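Local coordinates for protein 433aa long hypothetical phosphoribosylglycinamide formyl transferase (Pyrococcus horikoshii, PDB 2DWC) that belongs to the ATP-grasp superfamily, joining a Rossmann-like N-terminal preATP-grasp domain to an ATP-grasp domain, and holds adenosine-5'-diphosphate in the model, at residues B[49-52]-B[53-57]; B[66-70]-B[71-75]; B[91-95]-B[96-100]; B[108-111]-B[112-116]. One frame throughout, in Å; residues are numbered along the deposited sequence.

Interaction 1: residues B[49-52]-B[53-57]; sequences DRYA and NAPAM
A local turn contact joins Tyr-51 to Ala-54 and Pro-55 where the chain leaves strand 44-49 and bends into the short helix 55-59. The methyl group of Ala-54 lies over one face of the tyrosine ring: its CB is 3.9 Å from the Tyr-51 ring centroid and 28° off the ring normal, a CH-pi contact. At the phenol end, Tyr-51 OH comes within 3.2 Å of Pro-55 CD, and the two side chains cross at about a right angle. The ring is brought over the turn because Tyr-51 CG stands between the backbone N and the carbonyl carbon (chi1 65°), which folds the side chain back along the following residues.

This is the strand-to-helix connection of a parallel alpha/beta sheet, in keeping with the Rossmann-like preATP-grasp domain. The carboxylate at the strand end grips two loops: Asp-49 OD1 accepts from Arg-50 N at 2.6 Å through its anti lone pair, while OD2 accepts from Ser-27 N in the loop after strand 21-25.

From the helix side Met-57 reaches back with its chain extended beyond CG. Its CE lies 3.5 Å from Asp-49 CB and also reaches the carbonyl oxygen of Tyr-51, a buried atom with no polar partner in the model. The sulfur takes a weak hydrogen bond from Ala-54 N, at 3.6 Å from Met-57 SD. Beyond the turn, Met-57 packs on Ser-63 and Val-65 of strand 62-65, and Tyr-51 touches Arg-385.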
loop_
_atom_site.group_PDB
_atom_site.type_symbol
_atom_site.label_atom_id
_atom_site.label_comp_id
_atom_site.label_asym_id
_atom_site.label_seq_id
_atom_site.Cartn_x
_atom_site.Cartn_y
_atom_site.Cartn_z
ATOM N N ASP B 49 -16.015 11.534 -9.351
ATOM C CA ASP B 49 -17.001 10.484 -9.552
ATOM C C ASP B 49 -18.403 11.085 -9.422
ATOM O O ASP B 49 -18.539 12.293 -9.219
ATOM C CB ASP B 49 -16.813 9.290 -8.597
ATOM C CG ASP B 49 -17.247 7.966 -9.235
ATOM O OD1 ASP B 49 -18.341 7.902 -9.876
ATOM O OD2 ASP B 49 -16.528 6.947 -9.051
ATOM N N ARG B 50 -19.429 10.256 -9.571
ATOM C CA ARG B 50 -20.807 10.758 -9.513
ATOM C C ARG B 50 -21.389 10.815 -8.132
ATOM O O ARG B 50 -22.538 11.300 -7.954
ATOM C CB ARG B 50 -21.733 9.904 -10.423
ATOM C CG ARG B 50 -21.787 8.476 -9.980
ATOM C CD ARG B 50 -22.537 7.597 -11.006
ATOM N NE ARG B 50 -23.883 8.092 -11.269
ATOM C CZ ARG B 50 -24.879 8.082 -10.383
ATOM N NH1 ARG B 50 -24.687 7.609 -9.148
ATOM N NH2 ARG B 50 -26.087 8.498 -10.749
ATOM N N TYR B 51 -20.636 10.337 -7.135
ATOM C CA TYR B 51 -21.137 10.396 -5.757
ATOM C C TYR B 51 -19.995 10.808 -4.872
ATOM O O TYR B 51 -18.845 10.690 -5.281
ATOM C CB TYR B 51 -21.717 9.049 -5.323
ATOM C CG TYR B 51 -20.739 7.907 -5.222
ATOM C CD1 TYR B 51 -20.267 7.473 -3.972
ATOM C CD2 TYR B 51 -20.307 7.231 -6.378
ATOM C CE1 TYR B 51 -19.395 6.387 -3.870
ATOM C CE2 TYR B 51 -19.426 6.131 -6.280
ATOM C CZ TYR B 51 -18.984 5.727 -5.018
ATOM O OH TYR B 51 -18.121 4.654 -4.928
ATOM N N ALA B 52 -20.306 11.302 -3.670
ATOM C CA ALA B 52 -19.251 11.776 -2.782
ATOM C C ALA B 52 -18.671 10.657 -1.914
ATOM O O ALA B 52 -19.313 9.620 -1.713
ATOM C CB ALA B 52 -19.816 12.942 -1.831
ATOM N N ASN B 53 -17.453 10.907 -1.423
ATOM C CA ASN B 53 -16.756 9.945 -0.561
ATOM C C ASN B 53 -16.576 8.581 -1.204
ATOM O O ASN B 53 -16.559 7.558 -0.536
ATOM C CB ASN B 53 -17.466 9.845 0.807
ATOM C CG ASN B 53 -17.295 11.118 1.631
ATOM O OD1 ASN B 53 -16.233 11.763 1.579
ATOM N ND2 ASN B 53 -18.315 11.473 2.419
ATOM N N ALA B 54 -16.407 8.582 -2.524
ATOM C CA ALA B 54 -16.120 7.338 -3.248
ATOM C C ALA B 54 -14.743 6.881 -2.714
ATOM O O ALA B 54 -13.937 7.693 -2.214
ATOM C CB ALA B 54 -16.061 7.647 -4.770
ATOM N N PRO B 55 -14.430 5.588 -2.844
ATOM C CA PRO B 55 -13.156 5.066 -2.330
ATOM C C PRO B 55 -11.911 5.896 -2.608
ATOM O O PRO B 55 -11.165 6.227 -1.673
ATOM C CB PRO B 55 -13.100 3.652 -2.923
ATOM C CG PRO B 55 -14.575 3.236 -2.944
ATOM C CD PRO B 55 -15.261 4.542 -3.460
ATOM N N ALA B 56 -11.679 6.257 -3.876
ATOM C CA ALA B 56 -10.471 7.032 -4.195
ATOM C C ALA B 56 -10.512 8.458 -3.660
ATOM O O ALA B 56 -9.464 9.058 -3.376
ATOM C CB ALA B 56 -10.236 7.039 -5.702
ATOM N N MET B 57 -11.711 9.022 -3.520
ATOM C CA MET B 57 -11.848 10.376 -2.994
ATOM C C MET B 57 -11.366 10.423 -1.530
ATOM O O MET B 57 -10.832 11.433 -1.088
ATOM C CB MET B 57 -13.324 10.825 -3.032
ATOM C CG MET B 57 -13.786 11.127 -4.454
ATOM S SD MET B 57 -15.545 11.532 -4.374
ATOM C CE MET B 57 -15.882 11.597 -6.190
#

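Interaction 2: residues B[66-70]-B[71-75]; sequences GNMMD and KDFLW
An N-cap opens helix 71-81, with Asp-70 as the capping residue and a type I beta turn, Asn-67 to Asp-70, leading into it. Asp-70 OD2 accepts from two amides of the first helical turn: weakly from Asp-72 N at 2.9 Å, where the N-H is strongly bent away (128°), and weakly from Phe-73 N at 3.4 Å, where the bond is straighter. With CG anti to the backbone N (chi1 174°), the carboxylate of Asp-70 lies against these amides. The backbone oxygen of Asp-70 takes the first regular helical bond, from Leu-74 N.

Here the capped turn leads from strand 62-65 of the parallel sheet into helix 71-81, as strand-helix connections do in a Rossmann-like domain. Within the turn, Asn-67 OD1 accepts from Met-69 N, an Asx turn, the donor standing well above the carbonyl plane.

Phe-73 folds back from the helix onto the incoming chain. Gly-66 CA rests over one face of its ring, 3.7 Å from the ring centroid and offset toward the rim, a CH-pi contact. Met-68 CG meets the same ring at its edge, 4.1 Å from Phe-73 CE2, and the same CG also touches Leu-74 CD2. The CD1 branch of Leu-74 instead approaches Met-68 O at 3.3 Å. The amine of Lys-71 leads out of the contact to a salt bridge with Glu-100.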
loop_
_atom_site.group_PDB
_atom_site.type_symbol
_atom_site.label_atom_id
_atom_site.label_comp_id
_atom_site.label_asym_id
_atom_site.label_seq_id
_atom_site.Cartn_x
_atom_site.Cartn_y
_atom_site.Cartn_z
ATOM N N GLY B 66 -19.811 14.847 -9.821
ATOM C CA GLY B 66 -20.672 15.312 -10.886
ATOM C C GLY B 66 -20.911 14.192 -11.881
ATOM O O GLY B 66 -20.386 13.089 -11.710
ATOM N N ASN B 67 -21.727 14.504 -12.883
ATOM C CA ASN B 67 -22.135 13.578 -13.935
ATOM C C ASN B 67 -20.958 13.495 -14.949
ATOM O O ASN B 67 -20.678 14.448 -15.686
ATOM C CB ASN B 67 -23.379 14.151 -14.594
ATOM C CG ASN B 67 -23.813 13.359 -15.815
ATOM O OD1 ASN B 67 -23.334 12.242 -16.070
ATOM N ND2 ASN B 67 -24.731 13.937 -16.585
ATOM N N MET B 68 -20.291 12.348 -14.928
ATOM C CA MET B 68 -19.110 12.221 -15.763
ATOM C C MET B 68 -19.475 11.994 -17.245
ATOM O O MET B 68 -18.593 11.926 -18.102
ATOM C CB MET B 68 -18.136 11.194 -15.112
ATOM C CG MET B 68 -17.455 11.676 -13.650
ATOM S SD MET B 68 -16.215 10.429 -13.442
ATOM C CE MET B 68 -17.194 8.941 -13.267
ATOM N N MET B 69 -20.789 11.969 -17.556
ATOM C CA MET B 69 -21.218 11.919 -18.941
ATOM C C MET B 69 -21.455 13.362 -19.431
ATOM O O MET B 69 -21.779 13.608 -20.613
ATOM C CB MET B 69 -22.500 11.071 -19.099
ATOM C CG MET B 69 -22.261 9.592 -18.847
ATOM S SD MET B 69 -21.035 8.937 -20.027
ATOM C CE MET B 69 -21.840 9.268 -21.590
ATOM N N ASP B 70 -21.258 14.348 -18.543
ATOM C CA ASP B 70 -21.450 15.762 -18.906
ATOM C C ASP B 70 -20.113 16.386 -19.268
ATOM O O ASP B 70 -19.249 16.610 -18.392
ATOM C CB ASP B 70 -22.088 16.514 -17.723
ATOM C CG ASP B 70 -22.191 18.042 -17.964
ATOM O OD1 ASP B 70 -22.719 18.749 -17.084
ATOM O OD2 ASP B 70 -21.752 18.540 -19.007
ATOM N N LYS B 71 -19.915 16.643 -20.565
ATOM C CA LYS B 71 -18.644 17.211 -21.028
ATOM C C LYS B 71 -18.245 18.527 -20.355
ATOM O O LYS B 71 -17.069 18.776 -20.114
ATOM C CB LYS B 71 -18.711 17.430 -22.544
ATOM C CG LYS B 71 -17.533 18.134 -23.081
ATOM C CD LYS B 71 -17.536 18.022 -24.629
ATOM C CE LYS B 71 -18.604 18.918 -25.242
ATOM N NZ LYS B 71 -18.621 18.790 -26.774
ATOM N N ASP B 72 -19.224 19.401 -20.094
ATOM C CA ASP B 72 -18.941 20.707 -19.479
ATOM C C ASP B 72 -18.401 20.544 -18.039
ATOM O O ASP B 72 -17.537 21.342 -17.601
ATOM C CB ASP B 72 -20.228 21.540 -19.301
ATOM C CG ASP B 72 -20.715 22.240 -20.549
ATOM O OD1 ASP B 72 -20.112 22.097 -21.645
ATOM O OD2 ASP B 72 -21.756 22.962 -20.377
ATOM N N PHE B 73 -18.972 19.591 -17.306
ATOM C CA PHE B 73 -18.523 19.323 -15.935
ATOM C C PHE B 73 -17.051 18.897 -15.975
ATOM O O PHE B 73 -16.204 19.445 -15.255
ATOM C CB PHE B 73 -19.385 18.222 -15.279
ATOM C CG PHE B 73 -18.753 17.621 -14.054
ATOM C CD1 PHE B 73 -18.384 18.429 -12.991
ATOM C CD2 PHE B 73 -18.516 16.253 -13.979
ATOM C CE1 PHE B 73 -17.776 17.868 -11.835
ATOM C CE2 PHE B 73 -17.920 15.669 -12.853
ATOM C CZ PHE B 73 -17.538 16.494 -11.755
ATOM N N LEU B 74 -16.750 17.919 -16.821
ATOM C CA LEU B 74 -15.382 17.432 -16.926
ATOM C C LEU B 74 -14.431 18.528 -17.382
ATOM O O LEU B 74 -13.303 18.635 -16.863
ATOM C CB LEU B 74 -15.304 16.207 -17.874
ATOM C CG LEU B 74 -16.143 14.991 -17.413
ATOM C CD1 LEU B 74 -15.966 13.853 -18.441
ATOM C CD2 LEU B 74 -15.702 14.513 -16.013
ATOM N N TRP B 75 -14.839 19.358 -18.339
ATOM C CA TRP B 75 -13.933 20.420 -18.759
ATOM C C TRP B 75 -13.652 21.423 -17.619
ATOM O O TRP B 75 -12.569 21.973 -17.472
ATOM C CB TRP B 75 -14.533 21.184 -19.955
ATOM C CG TRP B 75 -13.849 20.842 -21.263
ATOM C CD1 TRP B 75 -14.433 20.285 -22.370
ATOM C CD2 TRP B 75 -12.463 21.049 -21.590
ATOM N NE1 TRP B 75 -13.486 20.149 -23.382
ATOM C CE2 TRP B 75 -12.274 20.605 -22.922
ATOM C CE3 TRP B 75 -11.366 21.569 -20.889
ATOM C CZ2 TRP B 75 -11.023 20.671 -23.559
ATOM C CZ3 TRP B 75 -10.118 21.636 -21.525
ATOM C CH2 TRP B 75 -9.968 21.185 -22.851
#

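Interaction 3: residues B[91-95]-B[96-100]; sequences EAINL and DALFE
One side chain, that of Asn-94, joins two loops that precede neighbouring helices: its OD1 caps the helix that follows, while its ND2 donates to the carbonyl oxygen of Met-69 in the loop before helix 71-81. The capping bond comes from Ala-97 N at 2.8 Å from Asn-94 OD1, with an N-H...O angle of 149° and the donor tilted 21° from the carbonyl plane. Because CG stands opposite the backbone N (chi1 -174°), the amide of Asn-94 swings alongside the first helical turn. Its oxygen also lies 3.4 Å from Asp-96 CB and touches the methyl group of Ala-97. With both ends of the amide engaged, the rotation of the group is probably well fixed.

Backbone bonds of the helix follow the cap. Asn-94 O takes a weak bond from Leu-98 N at 3.5 Å, whereas Phe-99 N gives Leu-95 O a shorter one of 3.2 Å, the regular bond of the helix. That same Leu-95 oxygen is met obliquely by the ring of Phe-99, whose CD1 comes to 3.2 Å.

Ahead of the cap, Ile-93 closes an inverse gamma turn centred on Ala-92. The side chains of Ile-93 and Leu-98 cross at about a right angle, Ile-93 CG2 touching Leu-98 CG at 4.2 Å and CD2 at a similar distance.

Around this start of helix 95-103, Ile-93 and Leu-98 both lie against Leu-25 of strand 21-25. Ile-93 and Ala-97 also pack on Leu-74 of helix 71-81, and Leu-95 turns to Thr-115 and Trp-116 of helix 112-118.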
loop_
_atom_site.group_PDB
_atom_site.type_symbol
_atom_site.label_atom_id
_atom_site.label_comp_id
_atom_site.label_asym_id
_atom_site.label_seq_id
_atom_site.Cartn_x
_atom_site.Cartn_y
_atom_site.Cartn_z
ATOM N N GLU B 91 -15.786 3.139 -18.210
ATOM C CA GLU B 91 -16.137 3.382 -19.600
ATOM C C GLU B 91 -17.188 4.492 -19.720
ATOM O O GLU B 91 -17.207 5.212 -20.718
ATOM C CB GLU B 91 -16.683 2.093 -20.235
ATOM C CG GLU B 91 -17.066 2.261 -21.677
ATOM C CD GLU B 91 -18.256 1.390 -22.055
ATOM O OE1 GLU B 91 -18.201 0.160 -21.766
ATOM O OE2 GLU B 91 -19.234 1.943 -22.641
ATOM N N ALA B 92 -18.044 4.633 -18.693
ATOM C CA ALA B 92 -19.131 5.630 -18.701
ATOM C C ALA B 92 -18.673 7.062 -18.435
ATOM O O ALA B 92 -19.029 7.699 -17.442
ATOM C CB ALA B 92 -20.205 5.236 -17.717
ATOM N N ILE B 93 -17.844 7.541 -19.340
ATOM C CA ILE B 93 -17.331 8.884 -19.277
ATOM C C ILE B 93 -17.647 9.511 -20.632
ATOM O O ILE B 93 -17.710 8.824 -21.650
ATOM C CB ILE B 93 -15.807 8.869 -19.018
ATOM C CG1 ILE B 93 -15.530 8.454 -17.568
ATOM C CG2 ILE B 93 -15.211 10.221 -19.288
ATOM C CD1 ILE B 93 -14.097 8.040 -17.356
ATOM N N ASN B 94 -17.867 10.813 -20.664
ATOM C CA ASN B 94 -18.139 11.459 -21.942
ATOM C C ASN B 94 -16.935 11.277 -22.870
ATOM O O ASN B 94 -15.835 11.782 -22.591
ATOM C CB ASN B 94 -18.410 12.950 -21.725
ATOM C CG ASN B 94 -18.846 13.657 -23.005
ATOM O OD1 ASN B 94 -18.053 13.833 -23.942
ATOM N ND2 ASN B 94 -20.118 14.064 -23.049
ATOM N N LEU B 95 -17.128 10.567 -23.995
ATOM C CA LEU B 95 -15.989 10.324 -24.901
ATOM C C LEU B 95 -15.533 11.550 -25.686
ATOM O O LEU B 95 -14.334 11.742 -25.908
ATOM C CB LEU B 95 -16.321 9.156 -25.853
ATOM C CG LEU B 95 -16.792 7.856 -25.206
ATOM C CD1 LEU B 95 -17.287 6.911 -26.334
ATOM C CD2 LEU B 95 -15.666 7.206 -24.369
ATOM N N ASP B 96 -16.460 12.402 -26.120
ATOM C CA ASP B 96 -16.042 13.623 -26.804
ATOM C C ASP B 96 -15.124 14.446 -25.877
ATOM O O ASP B 96 -14.191 15.091 -26.317
ATOM C CB ASP B 96 -17.253 14.512 -27.156
ATOM C CG ASP B 96 -18.024 14.007 -28.374
ATOM O OD1 ASP B 96 -17.566 13.051 -29.025
ATOM O OD2 ASP B 96 -19.095 14.570 -28.671
ATOM N N ALA B 97 -15.424 14.458 -24.584
ATOM C CA ALA B 97 -14.592 15.239 -23.679
ATOM C C ALA B 97 -13.154 14.749 -23.714
ATOM O O ALA B 97 -12.218 15.547 -23.765
ATOM C CB ALA B 97 -15.133 15.152 -22.207
ATOM N N LEU B 98 -12.981 13.430 -23.616
ATOM C CA LEU B 98 -11.625 12.870 -23.638
ATOM C C LEU B 98 -10.881 13.287 -24.916
ATOM O O LEU B 98 -9.704 13.666 -24.860
ATOM C CB LEU B 98 -11.679 11.329 -23.492
ATOM C CG LEU B 98 -12.302 10.789 -22.198
ATOM C CD1 LEU B 98 -12.224 9.221 -22.208
ATOM C CD2 LEU B 98 -11.571 11.364 -20.971
ATOM N N PHE B 99 -11.548 13.253 -26.067
ATOM C CA PHE B 99 -10.843 13.626 -27.297
ATOM C C PHE B 99 -10.509 15.103 -27.266
ATOM O O PHE B 99 -9.453 15.498 -27.745
ATOM C CB PHE B 99 -11.698 13.353 -28.561
ATOM C CG PHE B 99 -11.770 11.883 -28.957
ATOM C CD1 PHE B 99 -12.908 11.128 -28.718
ATOM C CD2 PHE B 99 -10.693 11.287 -29.608
ATOM C CE1 PHE B 99 -12.988 9.806 -29.124
ATOM C CE2 PHE B 99 -10.757 9.944 -30.026
ATOM C CZ PHE B 99 -11.894 9.214 -29.789
ATOM N N GLU B 100 -11.406 15.921 -26.690
ATOM C CA GLU B 100 -11.133 17.363 -26.653
ATOM C C GLU B 100 -9.956 17.700 -25.718
ATOM O O GLU B 100 -9.137 18.568 -26.027
ATOM C CB GLU B 100 -12.377 18.110 -26.204
ATOM C CG GLU B 100 -13.452 18.116 -27.286
ATOM C CD GLU B 100 -14.702 18.856 -26.905
ATOM O OE1 GLU B 100 -14.675 19.640 -25.916
ATOM O OE2 GLU B 100 -15.716 18.644 -27.617
#

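Interaction 4: residues B[108-111]-B[112-116]; sequences VVPN and ARATW
Asn-111 reaches from the loop to the first turn of helix 112-118, where its side chain meets Ala-114. CB starts beside the following peptide and makes no packing contact of note. CG stands between the backbone N and the carbonyl carbon (chi1 45°), a setting that directs the amide group toward the amide of Ala-114. At the tip OD1 accepts from Ala-114 N at 2.9 Å; the donor lies nearly along the C=O axis, with a C=O...N angle of 172°, although the N-H itself is bent. The same oxygen touches the methyl group of Ala-114, at 3.3 Å from its CB. The other branch, ND2, donates to the carbonyl oxygen of Leu-270.

Next to the cap, Pro-110 follows a cis peptide bond and presses its CG against Ala-114 CB at 3.5 Å, tighter than usual for two carbons. Val-108 CG1 packs near Ala-112, 4.3 Å from Ala-112 CB.

A single water binds the loop to the helix. It donates to Val-109 O at 2.8 Å and to Asn-111 O at 2.7 Å, and accepts from Thr-115 OG1, so that two carbonyls and a buried hydroxyl are served together. The hydroxyl has a further partner in Arg-295 NH1, while Pro-294 lies against Pro-110, Ala-114 and Thr-115.

The arrangement is an asparagine N-cap, here made directly after a cis proline where the chain passes from helix 95-103 into helix 112-118.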
loop_
_atom_site.group_PDB
_atom_site.type_symbol
_atom_site.label_atom_id
_atom_site.label_comp_id
_atom_site.label_asym_id
_atom_site.label_seq_id
_atom_site.Cartn_x
_atom_site.Cartn_y
_atom_site.Cartn_z
ATOM N N VAL B 108 -4.484 12.183 -21.907
ATOM C CA VAL B 108 -5.536 11.204 -21.620
ATOM C C VAL B 108 -4.940 9.808 -21.794
ATOM O O VAL B 108 -4.311 9.496 -22.829
ATOM C CB VAL B 108 -6.706 11.413 -22.582
ATOM C CG1 VAL B 108 -7.793 10.365 -22.363
ATOM C CG2 VAL B 108 -7.279 12.831 -22.368
ATOM N N VAL B 109 -5.150 8.963 -20.785
ATOM C CA VAL B 109 -4.565 7.617 -20.725
ATOM C C VAL B 109 -5.483 6.512 -21.212
ATOM O O VAL B 109 -6.664 6.471 -20.842
ATOM C CB VAL B 109 -4.239 7.289 -19.244
ATOM C CG1 VAL B 109 -3.886 5.795 -19.054
ATOM C CG2 VAL B 109 -3.105 8.221 -18.769
ATOM N N PRO B 110 -4.981 5.617 -22.079
ATOM C CA PRO B 110 -3.626 5.540 -22.677
ATOM C C PRO B 110 -3.582 6.563 -23.816
ATOM O O PRO B 110 -2.512 7.112 -24.147
ATOM C CB PRO B 110 -3.531 4.076 -23.122
ATOM C CG PRO B 110 -4.952 3.749 -23.491
ATOM C CD PRO B 110 -5.777 4.416 -22.388
ATOM N N ASN B 111 -4.767 6.779 -24.398
ATOM C CA ASN B 111 -5.091 7.857 -25.371
ATOM C C ASN B 111 -6.625 7.819 -25.409
ATOM O O ASN B 111 -7.256 6.843 -24.959
ATOM C CB ASN B 111 -4.478 7.692 -26.815
ATOM C CG ASN B 111 -4.616 6.303 -27.357
ATOM O OD1 ASN B 111 -5.707 5.749 -27.424
ATOM N ND2 ASN B 111 -3.477 5.718 -27.761
ATOM N N ALA B 112 -7.231 8.865 -25.939
ATOM C CA ALA B 112 -8.688 8.932 -25.963
ATOM C C ALA B 112 -9.306 7.852 -26.856
ATOM O O ALA B 112 -10.306 7.235 -26.512
ATOM C CB ALA B 112 -9.125 10.355 -26.432
ATOM N N ARG B 113 -8.671 7.595 -27.993
ATOM C CA ARG B 113 -9.207 6.622 -28.939
ATOM C C ARG B 113 -9.363 5.220 -28.352
ATOM O O ARG B 113 -10.341 4.516 -28.638
ATOM C CB ARG B 113 -8.310 6.607 -30.188
ATOM C CG ARG B 113 -8.836 5.638 -31.276
ATOM C CD ARG B 113 -8.395 6.072 -32.667
ATOM N NE ARG B 113 -9.210 5.443 -33.721
ATOM C CZ ARG B 113 -9.026 4.203 -34.171
ATOM N NH1 ARG B 113 -8.046 3.462 -33.673
ATOM N NH2 ARG B 113 -9.839 3.687 -35.090
ATOM N N ALA B 114 -8.430 4.814 -27.483
ATOM C CA ALA B 114 -8.524 3.473 -26.895
ATOM C C ALA B 114 -9.791 3.261 -26.108
ATOM O O ALA B 114 -10.384 2.195 -26.174
ATOM C CB ALA B 114 -7.280 3.165 -26.001
ATOM N N THR B 115 -10.223 4.267 -25.353
ATOM C CA THR B 115 -11.449 4.120 -24.579
ATOM C C THR B 115 -12.642 4.088 -25.514
ATOM O O THR B 115 -13.573 3.288 -25.332
ATOM C CB THR B 115 -11.568 5.256 -23.553
ATOM O OG1 THR B 115 -10.544 5.057 -22.575
ATOM C CG2 THR B 115 -12.937 5.255 -22.843
ATOM N N TRP B 116 -12.585 4.899 -26.555
ATOM C CA TRP B 116 -13.692 4.948 -27.512
ATOM C C TRP B 116 -13.789 3.622 -28.289
ATOM O O TRP B 116 -14.889 3.155 -28.573
ATOM C CB TRP B 116 -13.462 6.151 -28.434
ATOM C CG TRP B 116 -14.351 6.244 -29.616
ATOM C CD1 TRP B 116 -15.578 6.853 -29.686
ATOM C CD2 TRP B 116 -14.036 5.803 -30.937
ATOM N NE1 TRP B 116 -16.046 6.820 -30.989
ATOM C CE2 TRP B 116 -15.115 6.184 -31.775
ATOM C CE3 TRP B 116 -12.939 5.131 -31.498
ATOM C CZ2 TRP B 116 -15.124 5.913 -33.145
ATOM C CZ3 TRP B 116 -12.953 4.862 -32.872
ATOM C CH2 TRP B 116 -14.035 5.253 -33.668
HETATM O O HOH W 1 -8.728 6.933 -22.666
#

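Overall arrangement
All four contacts mark places where the chain enters a helix of the preATP-grasp region, and three of them carry a side-chain N-cap. Interactions 1 and 2 touch, with centres about 15 Å apart, Asp-49 O lying 2.9 Å from Gly-66 N in a probable hydrogen bond. Interactions 2 and 3 are closer, with centres about 9 Å apart, and are joined by Trp-75 NE1 to Glu-100 OE1 at 2.8 Å. Interactions 3 and 4, also with centres about 9 Å apart, meet through apolar packing, as between Leu-95 and Thr-115. Interaction 1 does not touch interaction 4. The bound adenosine-5'-diphosphate lies about 14 Å from the side chain of Thr-115.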